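Local coordinates for conserved hypothetical protein (Streptococcus pneumoniae, PDB 2GK4), which is probably a phosphopantothenate–cysteine ligase (CoaB-type) that joins cysteine to 4'-phosphopantothenate in coenzyme A biosynthesis, at residues 170-175 against 201-206; 99-104 against 115-120. One frame throughout, in Å; residues are numbered along the deposited sequence.

In the fold
Along the chain the two contacts come in series, neither nesting nor crossing. Contact 2 closes first: strand 97-104 runs out along the two-stranded arm, turns into helix 105-110, and the chain folds back so that the 3-10 turn at 115-118 and the following K120 pack against the strand. The chain then returns through strand 133-140, the antiparallel partner of 97-104. Contact 1 closes later, in the main sheet domain: helix 168-182 leads to strand 186-191, and the chain then comes back as strand 202-205, against which the same helix packs. Contact 2 thus binds a returning loop to the strand of the projecting arm, and contact 1 lays a helix on the main sheet; the centres of the two contacts are about 37 Å apart.

Contact 1: residues 170-175 against 201-206; sequences HLVDIA and RAIFVE
A175 and V205 meet at the tightest point of this helix-on-strand contact. The methyl of A175 settles against the fork of the valine, with CB 3.7 Å from V205 CG2 and only slightly farther from V205 CG1. The CB of V205 points to the helix, and with CG1 anti to the backbone N (chi1 -177°) both methyls lie against A175; the small alanine lets the backbones come together there, CA of A175 to CA of V205 being 6.6 Å. One turn earlier the helix reaches out with larger groups. L171, its CG also anti to the backbone N (chi1 -164°), extends CD2 to within 4.0 Å of I203 CD1, and the two side chains pass each other at a slant. The ethyl arm of I203 meets L171, while its other branch faces V172, CG2 of I203 lying 4.2 Å from CG2 of V172. That same V172 methyl looks toward V205 CG2 at 4.3 Å, bridging the two inward-facing strand residues. All five residues are buried, and only carbon meets carbon between their side chains. A202 and F204 turn to the other face of the strand, where helix 216-228 covers them. With its helix and strand axes 9.3 Å apart and crossing at -38°, the contact is a worked case of helix-on-sheet packing in a Rossmann-like alpha-beta-alpha sandwich, here between the crossover helix 168-182 and an antiparallel strand added beside 186-191.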
# COMPACT_ATOMS: atom_id res chain seq x y z
N HIS A 170 8.22 6.49 -29.92
CA HIS A 170 8.93 5.59 -28.99
C HIS A 170 7.91 4.69 -28.31
O HIS A 170 8.13 3.48 -28.15
CB HIS A 170 9.74 6.38 -27.95
CG HIS A 170 10.41 5.53 -26.91
ND1 HIS A 170 11.43 4.66 -27.22
CD2 HIS A 170 10.20 5.41 -25.58
CE1 HIS A 170 11.83 4.05 -26.11
NE2 HIS A 170 11.09 4.48 -25.11
N LEU A 171 6.77 5.29 -27.97
CA LEU A 171 5.67 4.60 -27.32
C LEU A 171 5.22 3.45 -28.23
O LEU A 171 5.04 2.32 -27.78
CB LEU A 171 4.53 5.59 -27.07
CG LEU A 171 3.38 5.34 -26.12
CD1 LEU A 171 3.88 4.77 -24.77
CD2 LEU A 171 2.56 6.64 -25.90
N VAL A 172 5.05 3.74 -29.52
CA VAL A 172 4.70 2.72 -30.51
C VAL A 172 5.76 1.61 -30.64
O VAL A 172 5.42 0.42 -30.64
CB VAL A 172 4.43 3.36 -31.90
CG1 VAL A 172 4.30 2.27 -33.00
CG2 VAL A 172 3.13 4.19 -31.80
N ASP A 173 7.03 2.01 -30.71
CA ASP A 173 8.17 1.09 -30.77
C ASP A 173 8.12 0.10 -29.60
O ASP A 173 8.13 -1.12 -29.80
CB ASP A 173 9.47 1.93 -30.79
CG ASP A 173 10.78 1.11 -30.54
OD1 ASP A 173 10.77 -0.09 -30.25
OD2 ASP A 173 11.86 1.74 -30.59
N ILE A 174 8.03 0.64 -28.39
CA ILE A 174 7.94 -0.19 -27.17
C ILE A 174 6.67 -1.08 -27.13
O ILE A 174 6.74 -2.27 -26.77
CB ILE A 174 8.03 0.68 -25.91
CG1 ILE A 174 9.35 1.48 -25.90
CG2 ILE A 174 7.84 -0.17 -24.60
CD1 ILE A 174 10.65 0.62 -25.88
N ALA A 175 5.52 -0.51 -27.48
CA ALA A 175 4.28 -1.28 -27.56
C ALA A 175 4.39 -2.44 -28.55
O ALA A 175 3.93 -3.55 -28.25
CB ALA A 175 3.09 -0.38 -27.90
N ARG A 201 -4.86 10.59 -23.56
CA ARG A 201 -4.37 10.22 -24.91
C ARG A 201 -3.89 8.78 -24.87
O ARG A 201 -3.13 8.41 -23.98
CB ARG A 201 -3.19 11.14 -25.28
CG ARG A 201 -2.45 10.77 -26.56
CD ARG A 201 -3.09 11.45 -27.73
NE ARG A 201 -2.28 11.26 -28.92
CZ ARG A 201 -2.74 11.47 -30.16
NH1 ARG A 201 -3.99 11.88 -30.32
NH2 ARG A 201 -1.94 11.23 -31.21
N ALA A 202 -4.28 7.99 -25.87
CA ALA A 202 -3.79 6.62 -26.00
C ALA A 202 -3.71 6.21 -27.46
O ALA A 202 -4.42 6.75 -28.33
CB ALA A 202 -4.69 5.63 -25.23
N ILE A 203 -2.83 5.26 -27.71
CA ILE A 203 -2.62 4.75 -29.06
C ILE A 203 -2.88 3.27 -29.02
O ILE A 203 -2.21 2.54 -28.29
CB ILE A 203 -1.20 5.04 -29.55
CG1 ILE A 203 -0.82 6.53 -29.28
CG2 ILE A 203 -1.00 4.60 -31.02
CD1 ILE A 203 0.65 6.82 -29.41
N PHE A 204 -3.83 2.83 -29.84
CA PHE A 204 -4.15 1.41 -29.99
C PHE A 204 -3.14 0.86 -31.00
O PHE A 204 -3.22 1.17 -32.20
CB PHE A 204 -5.60 1.24 -30.48
CG PHE A 204 -6.63 1.34 -29.39
CD1 PHE A 204 -6.63 2.42 -28.48
CD2 PHE A 204 -7.64 0.37 -29.29
CE1 PHE A 204 -7.60 2.50 -27.47
CE2 PHE A 204 -8.63 0.46 -28.31
CZ PHE A 204 -8.62 1.52 -27.41
N VAL A 205 -2.15 0.15 -30.48
CA VAL A 205 -1.07 -0.39 -31.26
C VAL A 205 -1.33 -1.85 -31.66
O VAL A 205 -1.44 -2.80 -30.82
CB VAL A 205 0.31 -0.25 -30.50
CG1 VAL A 205 1.46 -0.74 -31.38
CG2 VAL A 205 0.57 1.22 -30.13
N GLU A 206 -1.41 -2.03 -32.97
CA GLU A 206 -1.41 -3.35 -33.54
C GLU A 206 -0.16 -3.57 -34.39
O GLU A 206 0.65 -2.67 -34.58
CB GLU A 206 -2.69 -3.56 -34.36
CG GLU A 206 -3.95 -3.50 -33.52
CD GLU A 206 -5.21 -3.40 -34.36
OE1 GLU A 206 -5.27 -2.56 -35.27
OE2 GLU A 206 -6.16 -4.14 -34.11

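Contact 2: residues 99-104 against 115-120; sequences PVYMTG and KEFLSK
The ring of Y101 meets F117 at its rim and K120 over one face. F117 comes rim to rim, CD2 to within 3.3 Å of Y101 CE1; the planes are only 15° from parallel, yet neither ring covers the other. K120 instead makes a CH-pi contact, with CB 4.0 Å from the centroid of the Y101 ring. Nearer the strand backbone, the carbonyl O of F117 sits 3.5 Å from Y101 CB, and V100 adds its CG1 at 3.6 Å from L118 O. Neighbouring strand residues can both face the loop because V100 and Y101 form a classic beta bulge opposite F137. In the second shell, the lysine chain runs across the tyrosine and bends at its last torsion (chi4 -67°), carrying NZ of K120 to OE1 of E116 at 3.0 Å. This salt bridge, on the anti side of the carboxylate and 21° out of its plane, links the 3-10 turn, through E116, to the residue K120 that follows it after S119, while OE2 of E116 is held by S111. Farther out, E107 receives the tyrosine OH, F137 stacks on F117, and L118 packs on V133 of the second subunit. A bulged two-stranded antiparallel arm, braced on one side by a 3-10 turn and touching the other subunit, is consistent with the extended dimerisation arm of CoaB-type enzymes.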
# COMPACT_ATOMS: atom_id res chain seq x y z
N PRO A 99 9.93 -8.43 -2.84
CA PRO A 99 10.90 -8.46 -1.75
C PRO A 99 11.50 -9.84 -1.52
O PRO A 99 10.80 -10.86 -1.61
CB PRO A 99 10.04 -8.08 -0.53
CG PRO A 99 9.01 -7.18 -1.09
CD PRO A 99 8.64 -7.85 -2.40
N VAL A 100 12.81 -9.87 -1.23
CA VAL A 100 13.47 -11.10 -0.85
C VAL A 100 14.03 -10.99 0.57
O VAL A 100 13.76 -11.84 1.44
CB VAL A 100 14.59 -11.49 -1.85
CG1 VAL A 100 15.39 -12.71 -1.34
CG2 VAL A 100 14.00 -11.79 -3.22
N TYR A 101 14.77 -9.91 0.82
CA TYR A 101 15.52 -9.79 2.06
C TYR A 101 15.66 -8.33 2.44
O TYR A 101 16.03 -7.50 1.62
CB TYR A 101 16.90 -10.41 1.87
CG TYR A 101 17.75 -10.49 3.11
CD1 TYR A 101 18.90 -9.72 3.23
CD2 TYR A 101 17.43 -11.36 4.15
CE1 TYR A 101 19.72 -9.81 4.38
CE2 TYR A 101 18.25 -11.47 5.30
CZ TYR A 101 19.39 -10.68 5.40
OH TYR A 101 20.22 -10.77 6.51
N MSE A 102 15.37 -8.04 3.71
CA MSE A 102 15.40 -6.68 4.22
C MSE A 102 16.38 -6.64 5.39
O MSE A 102 16.29 -7.46 6.30
CB MSE A 102 14.00 -6.30 4.72
CG MSE A 102 13.92 -5.09 5.64
SE MSE A 102 13.51 -3.50 4.64
CE MSE A 102 15.02 -3.03 4.23
N THR A 103 17.33 -5.72 5.35
CA THR A 103 18.36 -5.68 6.39
C THR A 103 18.87 -4.25 6.65
O THR A 103 18.42 -3.31 6.01
CB THR A 103 19.54 -6.64 6.06
OG1 THR A 103 20.33 -6.89 7.23
CG2 THR A 103 20.43 -6.08 4.95
N GLY A 104 19.79 -4.10 7.60
CA GLY A 104 20.42 -2.80 7.92
C GLY A 104 21.56 -2.50 6.96
O GLY A 104 22.17 -3.41 6.39
N LYS A 115 25.10 -10.67 -3.91
CA LYS A 115 24.23 -11.76 -4.37
C LYS A 115 23.94 -12.76 -3.24
O LYS A 115 22.92 -13.47 -3.29
CB LYS A 115 24.84 -12.43 -5.61
CG LYS A 115 24.95 -11.45 -6.78
CD LYS A 115 25.27 -12.09 -8.16
CE LYS A 115 25.38 -10.97 -9.21
NZ LYS A 115 26.23 -11.35 -10.38
N GLU A 116 24.79 -12.79 -2.20
CA GLU A 116 24.57 -13.66 -1.03
C GLU A 116 23.18 -13.42 -0.43
O GLU A 116 22.55 -14.35 0.07
CB GLU A 116 25.63 -13.48 0.06
CG GLU A 116 25.46 -12.23 0.97
CD GLU A 116 26.51 -12.11 2.12
OE1 GLU A 116 26.49 -12.95 3.05
OE2 GLU A 116 27.32 -11.15 2.12
N PHE A 117 22.71 -12.18 -0.51
CA PHE A 117 21.47 -11.77 0.15
C PHE A 117 20.22 -12.35 -0.51
O PHE A 117 19.15 -12.41 0.12
CB PHE A 117 21.38 -10.25 0.23
CG PHE A 117 22.41 -9.63 1.15
CD1 PHE A 117 23.34 -8.73 0.66
CD2 PHE A 117 22.45 -9.95 2.49
CE1 PHE A 117 24.30 -8.16 1.50
CE2 PHE A 117 23.40 -9.39 3.34
CZ PHE A 117 24.33 -8.49 2.84
N LEU A 118 20.36 -12.80 -1.75
CA LEU A 118 19.21 -13.36 -2.48
C LEU A 118 18.83 -14.76 -2.01
O LEU A 118 17.74 -15.27 -2.34
CB LEU A 118 19.45 -13.41 -3.98
CG LEU A 118 19.99 -12.20 -4.73
CD1 LEU A 118 20.04 -12.51 -6.23
CD2 LEU A 118 19.16 -10.99 -4.45
N SER A 119 19.74 -15.40 -1.28
CA SER A 119 19.51 -16.76 -0.82
C SER A 119 19.26 -16.82 0.68
O SER A 119 19.24 -17.90 1.28
CB SER A 119 20.68 -17.65 -1.21
OG SER A 119 21.82 -17.28 -0.46
N LYS A 120 19.05 -15.64 1.28
CA LYS A 120 18.76 -15.49 2.71
C LYS A 120 17.28 -15.21 2.99
O LYS A 120 16.52 -14.81 2.09
CB LYS A 120 19.60 -14.36 3.31
CG LYS A 120 21.11 -14.60 3.30
CD LYS A 120 21.81 -13.65 4.25
CE LYS A 120 23.27 -13.43 3.87
NZ LYS A 120 24.16 -14.65 4.01